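Local coordinates for folylpolyglutamate synthase/dihydrofolate synthase (Thermotoga maritima, PDB 1O5Z), which probably catalyses ATP-dependent, magnesium-requiring addition of L-glutamate to 7,8-dihydropteroate and to tetrahydrofolate polyglutamates, at residues Q77-G82 with G287-E292. Numbering follows the deposited sequence.
Sequences QGYRVG and GLPLSE
P289 O lies at the edge of the Y79 ring, in its plane, and L290 CD1 comes to the same edge, 4.2 Å from Y79 CE1. The other flat group, the Q77 amide, takes S291 OG in its carbonyl plane and S291 N from above it. The contact joins two connections on the surface of the Mur ligase fold. One is the Schellman turn at G78, leading from helix 63-77 to strand 81-84 within the P-loop-type middle domain; the other is the link between helices 271-286 and 292-301. At the positive phi of G78 a side chain would press on the preceding carbonyl oxygen, hence glycine. Tyrosine suits the next position because its length carries the hydroxyl to the loop: Y79 OH donates to a lone pair of P289 O at 2.7 Å. The pyrrolidine of P289 crosses the phenol at about a right angle and brings CG to 3.1 Å from Y79 OH. L290 adds apolar contact, its CD1 lying against both Y79 CE1 and Q77 CG, 4.2 Å from the latter. The Q77 chain leaves with CG opposite its own backbone N (chi1 -176°) and then bends at chi2 (56°), which turns the amide toward S291. Q77 OE1 accepts twice, from S291 N at 2.8 Å and from the S291 hydroxyl. With an alanine in place of Q77, S291 N and S291 OG would probably both lose this acceptor, and a gap is likely to open beside L290 CD1. Serine fits because one small hydroxyl serves both sides: S291 is the N-cap of helix 292-301, where its OG accepts from A294 N, while S291 OG gives its own proton to Q77 OE1 over a short 2.5 Å.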
loop_
_atom_site.group_PDB
_atom_site.type_symbol
_atom_site.label_atom_id
_atom_site.label_comp_id
_atom_site.label_asym_id
_atom_site.label_seq_id
_atom_site.Cartn_x
_atom_site.Cartn_y
_atom_site.Cartn_z
ATOM N N GLN A 77 16.148 -11.467 7.002
ATOM C CA GLN A 77 16.575 -12.838 7.265
ATOM C C GLN A 77 17.557 -13.298 6.218
ATOM O O GLN A 77 18.244 -14.318 6.381
ATOM C CB GLN A 77 15.395 -13.784 7.344
ATOM C CG GLN A 77 15.764 -15.205 7.710
ATOM C CD GLN A 77 16.522 -15.298 9.020
ATOM O OE1 GLN A 77 16.142 -14.663 10.007
ATOM N NE2 GLN A 77 17.576 -16.117 9.052
ATOM N N GLY A 78 17.678 -12.497 5.173
ATOM C CA GLY A 78 18.652 -12.749 4.129
ATOM C C GLY A 78 18.079 -13.490 2.945
ATOM O O GLY A 78 18.842 -13.919 2.088
ATOM N N TYR A 79 16.772 -13.669 2.876
ATOM C CA TYR A 79 16.161 -14.150 1.626
ATOM C C TYR A 79 16.270 -13.109 0.500
ATOM O O TYR A 79 16.192 -11.889 0.729
ATOM C CB TYR A 79 14.658 -14.513 1.812
ATOM C CG TYR A 79 14.397 -15.686 2.732
ATOM C CD1 TYR A 79 14.073 -15.470 4.045
ATOM C CD2 TYR A 79 14.480 -17.004 2.291
ATOM C CE1 TYR A 79 13.817 -16.498 4.912
ATOM C CE2 TYR A 79 14.251 -18.075 3.176
ATOM C CZ TYR A 79 13.912 -17.782 4.496
ATOM O OH TYR A 79 13.643 -18.738 5.438
ATOM N N ARG A 80 16.376 -13.607 -0.728
ATOM C CA ARG A 80 16.249 -12.753 -1.878
ATOM C C ARG A 80 14.753 -12.631 -2.151
ATOM O O ARG A 80 14.106 -13.622 -2.563
ATOM C CB ARG A 80 16.991 -13.334 -3.068
ATOM C CG ARG A 80 17.121 -12.394 -4.238
ATOM C CD ARG A 80 18.115 -12.859 -5.300
ATOM N NE ARG A 80 19.045 -11.752 -5.489
ATOM C CZ ARG A 80 19.264 -11.081 -6.607
ATOM N NH1 ARG A 80 18.714 -11.417 -7.744
ATOM N NH2 ARG A 80 20.092 -10.071 -6.583
ATOM N N VAL A 81 14.223 -11.420 -1.960
ATOM C CA VAL A 81 12.798 -11.188 -1.952
ATOM C C VAL A 81 12.359 -10.253 -3.071
ATOM O O VAL A 81 12.875 -9.161 -3.189
ATOM C CB VAL A 81 12.370 -10.576 -0.585
ATOM C CG1 VAL A 81 10.868 -10.270 -0.496
ATOM C CG2 VAL A 81 12.780 -11.508 0.535
ATOM N N GLY A 82 11.387 -10.680 -3.879
ATOM C CA GLY A 82 10.664 -9.763 -4.747
ATOM C C GLY A 82 9.405 -9.346 -4.010
ATOM O O GLY A 82 8.809 -10.124 -3.294
ATOM N N GLY A 287 5.851 -21.615 7.397
ATOM C CA GLY A 287 6.903 -22.529 7.761
ATOM C C GLY A 287 8.337 -22.018 7.576
ATOM O O GLY A 287 9.264 -22.669 7.994
ATOM N N LEU A 288 8.555 -20.881 6.943
ATOM C CA LEU A 288 9.896 -20.475 6.601
ATOM C C LEU A 288 10.735 -20.244 7.833
ATOM O O LEU A 288 10.258 -19.744 8.812
ATOM C CB LEU A 288 9.875 -19.211 5.780
ATOM C CG LEU A 288 9.263 -19.351 4.401
ATOM C CD1 LEU A 288 8.890 -17.947 3.798
ATOM C CD2 LEU A 288 10.144 -20.148 3.475
ATOM N N PRO A 289 11.994 -20.637 7.818
ATOM C CA PRO A 289 12.848 -20.327 8.922
ATOM C C PRO A 289 13.130 -18.810 9.041
ATOM O O PRO A 289 13.458 -18.115 8.055
ATOM C CB PRO A 289 14.104 -21.134 8.616
ATOM C CG PRO A 289 14.084 -21.312 7.173
ATOM C CD PRO A 289 12.680 -21.441 6.793
ATOM N N LEU A 290 12.998 -18.320 10.271
ATOM C CA LEU A 290 13.101 -16.902 10.558
ATOM C C LEU A 290 13.712 -16.694 11.908
ATOM O O LEU A 290 13.357 -17.415 12.824
ATOM C CB LEU A 290 11.708 -16.286 10.634
ATOM C CG LEU A 290 11.526 -15.055 9.806
ATOM C CD1 LEU A 290 11.626 -15.475 8.322
ATOM C CD2 LEU A 290 10.170 -14.504 10.137
ATOM N N SER A 291 14.573 -15.683 12.025
ATOM C CA SER A 291 15.180 -15.358 13.291
ATOM C C SER A 291 14.340 -14.279 13.890
ATOM O O SER A 291 13.702 -13.526 13.172
ATOM C CB SER A 291 16.638 -14.878 13.136
ATOM O OG SER A 291 16.772 -13.742 12.289
ATOM N N GLU A 292 14.378 -14.210 15.209
ATOM C CA GLU A 292 13.802 -13.109 15.946
ATOM C C GLU A 292 14.493 -11.798 15.591
ATOM O O GLU A 292 13.853 -10.755 15.546
ATOM C CB GLU A 292 13.919 -13.361 17.455
ATOM C CG GLU A 292 13.246 -12.286 18.268
ATOM C CD GLU A 292 13.307 -12.546 19.746
ATOM O OE1 GLU A 292 13.328 -13.726 20.109
ATOM O OE2 GLU A 292 13.328 -11.577 20.535
#